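Local coordinates for choline binding protein PCPA (Streptococcus pneumoniae, PDB 4CP6) that is a choline-binding surface protein and vaccine antigen of the pneumococcus whose leucine-rich repeats probably serve in adhesion or in recognition of host partners, at residues I104-K109 and L128-D133; I153-F158 and L177-A182; N350-F355 and K380-I385; T374-K379 and K399-S404. All coordinates share one frame; numbering follows the deposited sequence. Where two conformers were deposited one is given.

Interaction 1: residues I104-K109 and L128-D133; sequences IKKIQK and LEKIED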
loop_
_atom_site.group_PDB
_atom_site.type_symbol
_atom_site.label_atom_id
_atom_site.label_comp_id
_atom_site.label_asym_id
_atom_site.label_seq_id
_atom_site.Cartn_x
_atom_site.Cartn_y
_atom_site.Cartn_z
ATOM N N ILE A 104 -18.192 -4.520 -22.143
ATOM C CA ILE A 104 -16.801 -4.200 -21.740
ATOM C C ILE A 104 -16.165 -5.379 -20.985
ATOM O O ILE A 104 -16.644 -5.733 -19.906
ATOM C CB ILE A 104 -16.741 -2.909 -20.910
ATOM C CG1 ILE A 104 -17.323 -1.692 -21.675
ATOM C CG2 ILE A 104 -15.294 -2.625 -20.389
ATOM C CD1 ILE A 104 -16.564 -1.282 -23.012
ATOM N N LYS A 105 -15.111 -5.958 -21.544
ATOM C CA LYS A 105 -14.386 -7.058 -20.917
ATOM C C LYS A 105 -13.096 -6.593 -20.227
ATOM O O LYS A 105 -12.593 -7.299 -19.363
ATOM C CB LYS A 105 -14.049 -8.130 -21.959
ATOM C CG LYS A 105 -13.654 -9.456 -21.293
ATOM C CD LYS A 105 -13.690 -10.618 -22.271
ATOM C CE LYS A 105 -13.192 -11.889 -21.624
ATOM N NZ LYS A 105 -13.530 -13.098 -22.426
ATOM N N LYS A 106 -12.521 -5.459 -20.642
ATOM C CA LYS A 106 -11.277 -4.984 -20.056
ATOM C C LYS A 106 -11.287 -3.490 -19.965
ATOM O O LYS A 106 -11.726 -2.820 -20.902
ATOM C CB LYS A 106 -10.089 -5.436 -20.920
ATOM C CG LYS A 106 -8.728 -5.057 -20.343
ATOM C CD LYS A 106 -7.611 -5.985 -20.780
ATOM C CE LYS A 106 -7.215 -5.796 -22.219
ATOM N NZ LYS A 106 -5.943 -6.501 -22.551
ATOM N N ILE A 107 -10.773 -2.958 -18.874
ATOM C CA ILE A 107 -10.488 -1.539 -18.685
ATOM C C ILE A 107 -8.967 -1.466 -18.710
ATOM O O ILE A 107 -8.293 -2.038 -17.839
ATOM C CB ILE A 107 -11.091 -0.947 -17.401
ATOM C CG1 ILE A 107 -12.642 -0.940 -17.500
ATOM C CG2 ILE A 107 -10.534 0.489 -17.207
ATOM C CD1 ILE A 107 -13.384 -0.695 -16.139
ATOM N N GLN A 108 -8.414 -0.871 -19.752
ATOM C CA GLN A 108 -6.971 -0.739 -19.918
ATOM C C GLN A 108 -6.364 0.202 -18.872
ATOM O O GLN A 108 -7.078 0.929 -18.167
ATOM C CB GLN A 108 -6.644 -0.239 -21.331
ATOM C CG GLN A 108 -6.962 -1.287 -22.401
ATOM C CD GLN A 108 -6.826 -0.770 -23.813
ATOM O OE1 GLN A 108 -7.420 -1.332 -24.778
ATOM N NE2 GLN A 108 -6.071 0.297 -23.975
ATOM N N LYS A 109 -5.024 0.210 -18.795
ATOM C CA LYS A 109 -4.334 1.041 -17.804
ATOM C C LYS A 109 -4.763 2.493 -17.916
ATOM O O LYS A 109 -4.900 3.016 -19.033
ATOM C CB LYS A 109 -2.798 0.942 -17.915
ATOM C CG LYS A 109 -2.236 1.224 -19.285
ATOM C CD LYS A 109 -0.735 0.943 -19.326
ATOM C CE LYS A 109 -0.185 1.433 -20.639
ATOM N NZ LYS A 109 1.302 1.487 -20.631
ATOM N N LEU A 128 -16.968 -7.731 -17.538
ATOM C CA LEU A 128 -15.684 -7.153 -17.126
ATOM C C LEU A 128 -14.807 -8.204 -16.437
ATOM O O LEU A 128 -15.189 -8.686 -15.368
ATOM C CB LEU A 128 -15.887 -5.937 -16.230
ATOM C CG LEU A 128 -14.586 -5.265 -15.777
ATOM C CD1 LEU A 128 -13.855 -4.591 -16.966
ATOM C CD2 LEU A 128 -14.853 -4.295 -14.680
ATOM N N GLU A 129 -13.653 -8.525 -17.010
ATOM C CA GLU A 129 -12.753 -9.534 -16.451
ATOM C C GLU A 129 -11.513 -8.910 -15.807
ATOM O O GLU A 129 -11.000 -9.481 -14.822
ATOM C CB GLU A 129 -12.341 -10.498 -17.577
ATOM C CG GLU A 129 -11.405 -11.627 -17.171
ATOM C CD GLU A 129 -11.005 -12.513 -18.332
ATOM O OE1 GLU A 129 -11.868 -13.280 -18.814
ATOM O OE2 GLU A 129 -9.843 -12.410 -18.784
ATOM N N LYS A 130 -11.002 -7.801 -16.381
ATOM C CA LYS A 130 -9.753 -7.217 -15.890
ATOM C C LYS A 130 -9.863 -5.700 -15.801
ATOM O O LYS A 130 -10.337 -5.069 -16.748
ATOM C CB LYS A 130 -8.578 -7.527 -16.871
ATOM C CG LYS A 130 -8.216 -9.006 -17.056
ATOM C CD LYS A 130 -7.013 -9.165 -18.026
ATOM C CE LYS A 130 -6.618 -10.620 -18.201
ATOM N NZ LYS A 130 -5.436 -10.754 -19.120
ATOM N N ILE A 131 -9.409 -5.135 -14.681
ATOM C CA ILE A 131 -9.220 -3.707 -14.496
ATOM C C ILE A 131 -7.693 -3.598 -14.419
ATOM O O ILE A 131 -7.086 -4.094 -13.457
ATOM C CB ILE A 131 -9.899 -3.175 -13.207
ATOM C CG1 ILE A 131 -11.423 -3.266 -13.308
ATOM C CG2 ILE A 131 -9.451 -1.716 -12.934
ATOM C CD1 ILE A 131 -12.136 -2.941 -11.963
ATOM N N GLU A 132 -7.080 -2.965 -15.424
ATOM C CA GLU A 132 -5.633 -2.873 -15.480
ATOM C C GLU A 132 -5.081 -1.743 -14.622
ATOM O O GLU A 132 -5.830 -1.021 -13.955
ATOM C CB GLU A 132 -5.154 -2.822 -16.937
ATOM C CG GLU A 132 -5.217 -4.202 -17.605
ATOM C CD GLU A 132 -4.217 -5.215 -17.063
ATOM O OE1 GLU A 132 -3.232 -4.790 -16.414
ATOM O OE2 GLU A 132 -4.391 -6.425 -17.350
ATOM N N ASP A 133 -3.745 -1.636 -14.590
ATOM C CA ASP A 133 -3.044 -0.748 -13.700
ATOM C C ASP A 133 -3.556 0.657 -13.691
ATOM O O ASP A 133 -3.796 1.235 -14.751
ATOM C CB ASP A 133 -1.546 -0.729 -14.010
ATOM C CG ASP A 133 -0.868 -2.086 -13.975
ATOM O OD1 ASP A 133 -1.516 -3.079 -13.538
ATOM O OD2 ASP A 133 0.344 -2.138 -14.211
HETATM O O HOH W 1 -5.858 -9.127 -21.528
HETATM O O HOH W 2 -4.805 -7.232 -19.882
#
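Lys-106 and Ile-107 pair in parallel with Lys-130 and Ile-131, on two neighbouring strands of the sheet that successive BspA-type leucine-rich repeats build along the solenoid. Ile-107 makes both of its backbone bonds to the other segment: its N donates to Lys-130 O at 3.0 Å, and its O accepts from Glu-132 N at 2.9 Å. Two residues earlier, Lys-105 O takes Glu-129 N well above its carbonyl plane, and Lys-130 N adds a weak second bond to the same oxygen. On the face of Ile-107 and Ile-131, Leu-128 CD1 packs against Ile-107 CG1 at 3.9 Å and also approaches Ile-104 CG2. Lys-106 and Lys-130 share the other face. With CG anti to the backbone N (chi1 -177°) and a bend at chi3, Lys-106 brings NZ to two waters: one accepts from it and from Lys-130 NZ, the other accepts from it and donates to Glu-132 OE2. The water and the nearby carboxylate probably ease the proximity of the two ammonium groups. Just before the strands, Lys-105 and Glu-129 run side by side, Lys-105 CE touching Glu-129 OE1 at 3.4 Å, while Lys-105 NZ makes only a long salt bridge to that oxygen, 4.0 Å away.

Interaction 2: residues I153-F158 and L177-A182; sequences IGTSAF and LISHEA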
loop_
_atom_site.group_PDB
_atom_site.type_symbol
_atom_site.label_atom_id
_atom_site.label_comp_id
_atom_site.label_asym_id
_atom_site.label_seq_id
_atom_site.Cartn_x
_atom_site.Cartn_y
_atom_site.Cartn_z
ATOM N N ILE A 153 -7.528 -7.267 -10.556
ATOM C CA ILE A 153 -7.411 -5.820 -10.313
ATOM C C ILE A 153 -5.927 -5.487 -10.358
ATOM O O ILE A 153 -5.153 -6.071 -9.588
ATOM C CB ILE A 153 -8.031 -5.412 -8.970
ATOM C CG1 ILE A 153 -9.556 -5.630 -9.003
ATOM C CG2 ILE A 153 -7.636 -3.951 -8.604
ATOM C CD1 ILE A 153 -10.236 -5.337 -7.658
ATOM N N GLY A 154 -5.539 -4.595 -11.264
ATOM C CA GLY A 154 -4.158 -4.204 -11.477
ATOM C C GLY A 154 -3.533 -3.291 -10.441
ATOM O O GLY A 154 -4.180 -2.849 -9.498
ATOM N N THR A 155 -2.220 -3.049 -10.632
ATOM C CA THR A 155 -1.402 -2.277 -9.716
ATOM C C THR A 155 -1.964 -0.888 -9.540
ATOM O O THR A 155 -2.288 -0.219 -10.516
ATOM C CB THR A 155 0.012 -2.248 -10.228
ATOM O OG1 THR A 155 0.500 -3.598 -10.183
ATOM C CG2 THR A 155 0.929 -1.343 -9.400
ATOM N N SER A 156 -2.091 -0.454 -8.280
ATOM C CA SER A 156 -2.519 0.907 -7.966
ATOM C C SER A 156 -3.862 1.252 -8.618
ATOM O O SER A 156 -4.135 2.437 -8.873
ATOM C CB SER A 156 -1.432 1.900 -8.386
ATOM O OG SER A 156 -0.289 1.696 -7.566
ATOM N N ALA A 157 -4.724 0.242 -8.852
ATOM C CA ALA A 157 -5.969 0.528 -9.581
ATOM C C ALA A 157 -6.846 1.599 -8.980
ATOM O O ALA A 157 -7.437 2.370 -9.741
ATOM C CB ALA A 157 -6.790 -0.748 -9.782
ATOM N N PHE A 158 -6.960 1.683 -7.654
ATOM C CA PHE A 158 -7.807 2.707 -7.030
ATOM C C PHE A 158 -6.992 3.656 -6.180
ATOM O O PHE A 158 -7.565 4.456 -5.448
ATOM C CB PHE A 158 -8.928 2.058 -6.167
ATOM C CG PHE A 158 -9.899 1.255 -6.990
ATOM C CD1 PHE A 158 -10.976 1.873 -7.618
ATOM C CD2 PHE A 158 -9.696 -0.105 -7.208
ATOM C CE1 PHE A 158 -11.858 1.143 -8.421
ATOM C CE2 PHE A 158 -10.574 -0.839 -8.026
ATOM C CZ PHE A 158 -11.639 -0.200 -8.642
ATOM N N LEU A 177 -7.154 -12.125 -8.007
ATOM C CA LEU A 177 -5.890 -11.445 -7.759
ATOM C C LEU A 177 -6.126 -9.958 -7.630
ATOM O O LEU A 177 -6.780 -9.356 -8.495
ATOM C CB LEU A 177 -4.910 -11.772 -8.895
ATOM C CG LEU A 177 -3.451 -11.266 -8.697
ATOM C CD1 LEU A 177 -2.511 -12.029 -9.599
ATOM C CD2 LEU A 177 -3.308 -9.779 -9.023
ATOM N N ILE A 178 -5.567 -9.357 -6.575
ATOM C CA ILE A 178 -5.613 -7.900 -6.362
ATOM C C ILE A 178 -4.153 -7.511 -6.257
ATOM O O ILE A 178 -3.452 -7.971 -5.347
ATOM C CB ILE A 178 -6.402 -7.460 -5.121
ATOM C CG1 ILE A 178 -7.790 -8.113 -5.086
ATOM C CG2 ILE A 178 -6.485 -5.936 -5.116
ATOM C CD1 ILE A 178 -8.619 -7.736 -3.833
ATOM N N SER A 179 -3.682 -6.673 -7.185
ATOM C CA SER A 179 -2.281 -6.323 -7.297
ATOM C C SER A 179 -1.775 -5.261 -6.298
ATOM O O SER A 179 -2.530 -4.637 -5.549
ATOM C CB SER A 179 -2.008 -5.902 -8.733
ATOM O OG SER A 179 -0.623 -5.872 -9.014
ATOM N N HIS A 180 -0.468 -5.073 -6.322
ATOM C CA HIS A 180 0.317 -4.144 -5.518
ATOM C C HIS A 180 -0.377 -2.784 -5.415
ATOM O O HIS A 180 -0.754 -2.184 -6.426
ATOM C CB HIS A 180 1.681 -3.984 -6.229
ATOM C CG HIS A 180 2.726 -3.096 -5.609
ATOM N ND1 HIS A 180 3.087 -1.883 -6.185
ATOM C CD2 HIS A 180 3.555 -3.352 -4.572
ATOM C CE1 HIS A 180 4.104 -1.427 -5.450
ATOM N NE2 HIS A 180 4.430 -2.283 -4.482
ATOM N N GLU A 181 -0.530 -2.275 -4.183
ATOM C CA GLU A 181 -1.041 -0.926 -3.907
ATOM C C GLU A 181 -2.391 -0.619 -4.528
ATOM O O GLU A 181 -2.729 0.565 -4.672
ATOM C CB GLU A 181 -0.003 0.143 -4.322
ATOM C CG GLU A 181 1.308 -0.053 -3.563
ATOM C CD GLU A 181 2.346 1.039 -3.647
ATOM O OE1 GLU A 181 1.976 2.163 -4.038
ATOM O OE2 GLU A 181 3.486 0.812 -3.179
ATOM N N ALA A 182 -3.213 -1.641 -4.791
ATOM C CA ALA A 182 -4.514 -1.348 -5.427
ATOM C C ALA A 182 -5.401 -0.443 -4.587
ATOM O O ALA A 182 -6.211 0.299 -5.155
ATOM C CB ALA A 182 -5.245 -2.623 -5.769
HETATM O O HOH W 3 0.099 3.457 -5.556
#
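Ile-153 and Ile-178 run alongside each other in the same direction on the buried side of two consecutive leucine-rich repeats, and Ile-153 CG2 also packs on Ala-182 CB at 3.9 Å. Their parallel bridge is closed by two backbone bonds, Ile-153 N to Leu-177 O at 3.0 Å and Ser-179 N to Ile-153 O. Beyond it the methyl of Thr-155 comes in the plane of the His-180 ring, at its edge, while Glu-181 CG lies 3.6 Å above the centre of one face of that imidazole. Thr-155 OG1 and Ser-179 OG come within 2.8 Å in one of two conformers of Ser-179, which leaves this hydroxyl pair doubtful. Ser-156 OG touches Glu-181 CB, and a water bridges this hydroxyl to Glu-181 OE1. Each segment makes a type II beta turn, Gly-154 to Ala-157 and Ser-179 to Ala-182, and the stacked turns are tied by Ser-156 N to His-180 O at 2.9 Å and Phe-158 N to Ala-182 O at 3.0 Å. The pair lies between strand 130-131 and strand 200-201, near the end of the sheet: Gly-154 bonds back to Ile-131, the Phe-158 ring meets that of Phe-136 nearly parallel, and Ile-178 continues the pairing to strand 200-201.

Interaction 3: residues N350-F355 and K380-I385; sequences NSLPSF and KDTFAI
Phe-355 N donates to Asp-381 O at 2.8 Å, well above the carbonyl plane, and Ser-354 and Thr-382 bring their CA atoms within 4.1 Å where the two segments come closest. Next to this backbone bond Ser-354 OG donates to Asp-381 OD1 at 2.7 Å, reaching it on the syn side and 21° out of the carboxylate plane. Asp-381 can reach back to Ser-354 because its CG sits between the backbone N and the carbonyl carbon (chi1 57°). Its second oxygen, OD2, lies over one face of the Phe-355 ring, 3.6 Å from CZ, with ring and carboxylate planes 48° apart; the Phe-355 ring is also stacked with that of His-332. Both segments belong to the second run of BspA-type leucine-rich repeats, and the contact joins the turn that follows strand 351-352 to the loop that follows strand 377-378 in the next coil of the solenoid. Thr-382 lies between the two, touching Leu-352 and Pro-353. Its OG1 lies 3.1 Å from Leu-352 O and 3.0 Å from Pro-353 O, two acceptors that compete for a single proton, and it also receives a hydrogen bond from Lys-379 N. The methyl CG2 of Thr-382 packs against Leu-352 CB and also lies over one face of the Phe-383 ring, offset toward its rim. Leu-352 CD1 approaches CZ of that ring obliquely at 3.7 Å. The same ring meets Phe-391 edge-to-face and leans on Leu-402 of helix 396-405.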
loop_
_atom_site.group_PDB
_atom_site.type_symbol
_atom_site.label_atom_id
_atom_site.label_comp_id
_atom_site.label_asym_id
_atom_site.label_seq_id
_atom_site.Cartn_x
_atom_site.Cartn_y
_atom_site.Cartn_z
ATOM N N ASN A 350 27.027 -7.427 16.464
ATOM C CA ASN A 350 28.424 -6.976 16.532
ATOM C C ASN A 350 28.829 -6.084 15.373
ATOM O O ASN A 350 29.988 -5.695 15.292
ATOM C CB ASN A 350 29.380 -8.180 16.634
ATOM C CG ASN A 350 29.251 -9.167 15.497
ATOM O OD1 ASN A 350 29.203 -8.810 14.324
ATOM N ND2 ASN A 350 29.192 -10.444 15.817
ATOM N N SER A 351 27.901 -5.771 14.460
ATOM C CA SER A 351 28.196 -4.929 13.318
ATOM C C SER A 351 26.991 -4.025 13.126
ATOM O O SER A 351 25.863 -4.517 13.026
ATOM C CB SER A 351 28.441 -5.790 12.086
ATOM O OG SER A 351 28.645 -4.983 10.940
ATOM N N LEU A 352 27.215 -2.713 13.161
ATOM C CA LEU A 352 26.124 -1.759 12.980
ATOM C C LEU A 352 26.242 -1.142 11.619
ATOM O O LEU A 352 27.296 -0.579 11.287
ATOM C CB LEU A 352 26.084 -0.703 14.072
ATOM C CG LEU A 352 26.035 -1.224 15.512
ATOM C CD1 LEU A 352 25.972 -0.076 16.478
ATOM C CD2 LEU A 352 24.817 -2.123 15.733
ATOM N N PRO A 353 25.199 -1.285 10.784
ATOM C CA PRO A 353 25.299 -0.799 9.409
ATOM C C PRO A 353 25.165 0.700 9.257
ATOM O O PRO A 353 24.824 1.420 10.205
ATOM C CB PRO A 353 24.155 -1.532 8.707
ATOM C CG PRO A 353 23.118 -1.678 9.763
ATOM C CD PRO A 353 23.881 -1.908 11.044
ATOM N N SER A 354 25.385 1.182 8.028
ATOM C CA SER A 354 25.191 2.573 7.710
ATOM C C SER A 354 23.725 2.907 7.911
ATOM O O SER A 354 22.843 2.062 7.677
ATOM C CB SER A 354 25.509 2.794 6.232
ATOM O OG SER A 354 26.909 2.670 6.042
ATOM N N PHE A 355 23.442 4.149 8.292
ATOM C CA PHE A 355 22.072 4.684 8.377
ATOM C C PHE A 355 21.193 3.957 9.397
ATOM O O PHE A 355 19.964 3.913 9.258
ATOM C CB PHE A 355 21.401 4.680 6.982
ATOM C CG PHE A 355 22.226 5.385 5.924
ATOM C CD1 PHE A 355 22.574 6.718 6.068
ATOM C CD2 PHE A 355 22.688 4.695 4.814
ATOM C CE1 PHE A 355 23.332 7.370 5.091
ATOM C CE2 PHE A 355 23.463 5.343 3.841
ATOM C CZ PHE A 355 23.768 6.674 3.988
ATOM N N LYS A 380 31.052 5.285 9.802
ATOM C CA LYS A 380 30.962 6.691 10.151
ATOM C C LYS A 380 29.556 7.269 9.986
ATOM O O LYS A 380 29.236 8.288 10.598
ATOM C CB LYS A 380 31.982 7.513 9.376
ATOM C CG LYS A 380 33.362 7.309 9.992
ATOM C CD LYS A 380 34.411 8.092 9.270
ATOM C CE LYS A 380 35.763 7.876 9.898
ATOM N NZ LYS A 380 36.827 8.315 8.945
ATOM N N ASP A 381 28.702 6.596 9.191
ATOM C CA ASP A 381 27.318 7.027 9.024
ATOM C C ASP A 381 26.324 6.093 9.696
ATOM O O ASP A 381 25.129 6.162 9.398
ATOM C CB ASP A 381 26.975 7.270 7.543
ATOM C CG ASP A 381 27.199 6.068 6.671
ATOM O OD1 ASP A 381 27.532 4.997 7.207
ATOM O OD2 ASP A 381 26.989 6.182 5.445
ATOM N N THR A 382 26.781 5.219 10.615
ATOM C CA THR A 382 25.844 4.380 11.370
ATOM C C THR A 382 24.900 5.282 12.183
ATOM O O THR A 382 23.675 5.085 12.169
ATOM C CB THR A 382 26.632 3.454 12.292
ATOM O OG1 THR A 382 27.319 2.487 11.492
ATOM C CG2 THR A 382 25.743 2.733 13.304
ATOM N N PHE A 383 25.479 6.241 12.909
ATOM C CA PHE A 383 24.729 7.152 13.766
ATOM C C PHE A 383 24.763 8.569 13.250
ATOM O O PHE A 383 25.829 9.075 12.851
ATOM C CB PHE A 383 25.367 7.153 15.176
ATOM C CG PHE A 383 25.243 5.831 15.887
ATOM C CD1 PHE A 383 24.027 5.416 16.414
ATOM C CD2 PHE A 383 26.357 5.009 16.069
ATOM C CE1 PHE A 383 23.911 4.181 17.057
ATOM C CE2 PHE A 383 26.249 3.801 16.766
ATOM C CZ PHE A 383 25.028 3.397 17.255
ATOM N N ALA A 384 23.624 9.242 13.303
ATOM C CA ALA A 384 23.510 10.670 13.076
ATOM C C ALA A 384 22.583 11.111 14.192
ATOM O O ALA A 384 21.344 11.147 14.048
ATOM C CB ALA A 384 22.929 10.985 11.705
ATOM N N ILE A 385 23.186 11.316 15.370
ATOM C CA ILE A 385 22.432 11.533 16.595
ATOM C C ILE A 385 22.914 12.758 17.373
ATOM O O ILE A 385 24.044 13.224 17.159
ATOM C CB ILE A 385 22.548 10.264 17.492
ATOM C CG1 ILE A 385 24.008 9.991 17.954
ATOM C CG2 ILE A 385 21.951 9.026 16.785
ATOM C CD1 ILE A 385 24.135 8.874 19.016
#

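Interaction 4: residues T374-K379 and K399-S404; sequences TEFSVK and KDVLKS
The ring of Phe-376 receives Val-401 CG1 at its edge, close to the ring plane, 4.2 Å from CD2; Ile-369 of strand 366-369 and Ile-398 of helix 396-405 also touch this side chain. The phenyl group is directed toward the helix with its CG anti to the backbone N (chi1 -171°). Val-401 uses both of its methyls: CG2 lies 3.7 Å from Phe-376 O, and CG1, besides meeting the ring, packs on Val-378 CG2 at 3.8 Å. This branched side chain thus fits between Phe-376 and Val-378, two residues apart in segment 374-379, whose CB atoms both face the helix. The contact lies near the C-terminal end of the modelled leucine-rich repeat solenoid, where helix 396-405, the one helix of the chain, packs beside the short strand 377-378 through apolar groups. One residue further along the helix Leu-402 reaches in as well, its CD2 placed 4.1 Å from Val-378 CG2. Leu-402 also touches Ile-369 and Ile-412, which links the helix to the parallel sheet containing strands 366-369 and 412-414. Ser-377 points its CB away from the helix, and its OG is hydrogen-bonded to Ser-351 OG.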
loop_
_atom_site.group_PDB
_atom_site.type_symbol
_atom_site.label_atom_id
_atom_site.label_comp_id
_atom_site.label_asym_id
_atom_site.label_seq_id
_atom_site.Cartn_x
_atom_site.Cartn_y
_atom_site.Cartn_z
ATOM N N THR A 374 35.580 -8.631 19.963
ATOM C CA THR A 374 36.835 -7.909 19.747
ATOM C C THR A 374 36.838 -7.309 18.323
ATOM O O THR A 374 37.658 -6.438 18.025
ATOM C CB THR A 374 38.049 -8.850 19.964
ATOM O OG1 THR A 374 37.909 -10.002 19.126
ATOM C CG2 THR A 374 38.205 -9.282 21.425
ATOM N N GLU A 375 35.893 -7.764 17.461
ATOM C CA GLU A 375 35.741 -7.347 16.061
ATOM C C GLU A 375 34.558 -6.386 15.835
ATOM O O GLU A 375 34.197 -6.132 14.677
ATOM C CB GLU A 375 35.553 -8.589 15.148
ATOM C CG GLU A 375 36.457 -9.786 15.425
ATOM C CD GLU A 375 37.949 -9.555 15.286
ATOM O OE1 GLU A 375 38.404 -9.260 14.157
ATOM O OE2 GLU A 375 38.667 -9.695 16.302
ATOM N N PHE A 376 33.956 -5.844 16.920
ATOM C CA PHE A 376 32.787 -4.944 16.850
ATOM C C PHE A 376 33.016 -3.841 15.831
ATOM O O PHE A 376 34.045 -3.177 15.889
ATOM C CB PHE A 376 32.535 -4.317 18.232
ATOM C CG PHE A 376 31.237 -3.545 18.304
ATOM C CD1 PHE A 376 30.030 -4.202 18.484
ATOM C CD2 PHE A 376 31.223 -2.167 18.163
ATOM C CE1 PHE A 376 28.830 -3.500 18.516
ATOM C CE2 PHE A 376 30.018 -1.467 18.214
ATOM C CZ PHE A 376 28.835 -2.141 18.363
ATOM N N SER A 377 32.046 -3.603 14.932
ATOM C CA SER A 377 32.218 -2.573 13.929
ATOM C C SER A 377 31.043 -1.603 13.807
ATOM O O SER A 377 29.868 -1.973 13.963
ATOM C CB SER A 377 32.546 -3.204 12.580
ATOM O OG SER A 377 31.440 -3.916 12.063
ATOM N N VAL A 378 31.388 -0.356 13.474
ATOM C CA VAL A 378 30.486 0.789 13.310
ATOM C C VAL A 378 31.007 1.523 12.073
ATOM O O VAL A 378 32.233 1.605 11.881
ATOM C CB VAL A 378 30.599 1.716 14.564
ATOM C CG1 VAL A 378 29.773 2.990 14.423
ATOM C CG2 VAL A 378 30.198 0.967 15.838
ATOM N N LYS A 379 30.108 2.100 11.274
ATOM C CA LYS A 379 30.525 2.933 10.145
ATOM C C LYS A 379 30.403 4.381 10.555
ATOM O O LYS A 379 29.681 4.709 11.518
ATOM C CB LYS A 379 29.646 2.676 8.899
ATOM C CG LYS A 379 29.695 1.235 8.361
ATOM C CD LYS A 379 31.069 0.861 7.807
ATOM C CE LYS A 379 31.004 -0.282 6.820
ATOM N NZ LYS A 379 32.356 -0.817 6.498
ATOM N N LYS A 399 34.541 1.316 22.986
ATOM C CA LYS A 399 34.581 2.767 23.136
ATOM C C LYS A 399 35.512 3.352 22.057
ATOM O O LYS A 399 35.173 4.371 21.453
ATOM C CB LYS A 399 35.062 3.134 24.569
ATOM C CG LYS A 399 35.307 4.622 24.774
ATOM C CD LYS A 399 35.389 4.974 26.255
ATOM C CE LYS A 399 35.613 6.450 26.473
ATOM N NZ LYS A 399 35.352 6.792 27.896
ATOM N N ASP A 400 36.680 2.719 21.814
ATOM C CA ASP A 400 37.619 3.210 20.792
ATOM C C ASP A 400 36.985 3.183 19.413
ATOM O O ASP A 400 37.162 4.106 18.614
ATOM C CB ASP A 400 38.915 2.375 20.762
ATOM C CG ASP A 400 39.764 2.460 22.015
ATOM O OD1 ASP A 400 39.597 3.431 22.785
ATOM O OD2 ASP A 400 40.611 1.565 22.208
ATOM N N VAL A 401 36.253 2.102 19.115
ATOM C CA VAL A 401 35.570 2.001 17.819
ATOM C C VAL A 401 34.527 3.131 17.691
ATOM O O VAL A 401 34.472 3.838 16.658
ATOM C CB VAL A 401 34.931 0.602 17.658
ATOM C CG1 VAL A 401 33.967 0.590 16.472
ATOM C CG2 VAL A 401 36.015 -0.469 17.504
ATOM N N LEU A 402 33.727 3.350 18.728
ATOM C CA LEU A 402 32.759 4.462 18.676
ATOM C C LEU A 402 33.430 5.817 18.523
ATOM O O LEU A 402 33.034 6.590 17.651
ATOM C CB LEU A 402 31.877 4.497 19.913
ATOM C CG LEU A 402 30.779 3.469 19.993
ATOM C CD1 LEU A 402 30.094 3.552 21.339
ATOM C CD2 LEU A 402 29.717 3.676 18.858
ATOM N N LYS A 403 34.464 6.120 19.335
ATOM C CA LYS A 403 35.144 7.404 19.233
ATOM C C LYS A 403 35.708 7.657 17.845
ATOM O O LYS A 403 35.765 8.806 17.400
ATOM C CB LYS A 403 36.305 7.483 20.222
ATOM C CG LYS A 403 35.876 7.652 21.669
ATOM C CD LYS A 403 37.066 7.523 22.621
ATOM C CE LYS A 403 37.767 8.834 22.898
ATOM N NZ LYS A 403 38.682 8.729 24.066
ATOM N N SER A 404 36.177 6.588 17.184
ATOM C CA SER A 404 36.790 6.725 15.883
ATOM C C SER A 404 35.763 6.952 14.760
ATOM O O SER A 404 36.107 7.517 13.721
ATOM C CB SER A 404 37.610 5.485 15.581
ATOM O OG SER A 404 38.276 5.626 14.344
#

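The four contacts follow the solenoid from its N-terminal part to its C-terminal end. Interactions 1 and 2 come first along the chain, in series within one repeat range and in one sheet; their centres are 12 Å apart, and they touch where Ile-131 O and Asp-133 OD1 probably accept hydrogen bonds from Gly-154 N and Thr-155 N. Interactions 3 and 4 are also neighbours, with centres 10 Å apart, but their segments alternate along the chain; interaction 3 holds strand 351-352 and interaction 4 its neighbour 377-378. Centres of interactions 1 and 4 stand 57 Å apart, so coil-on-coil contacts recur along a long body, with backbone pairing in interactions 1 and 2, that carries helix 396-405 near its C-terminal end.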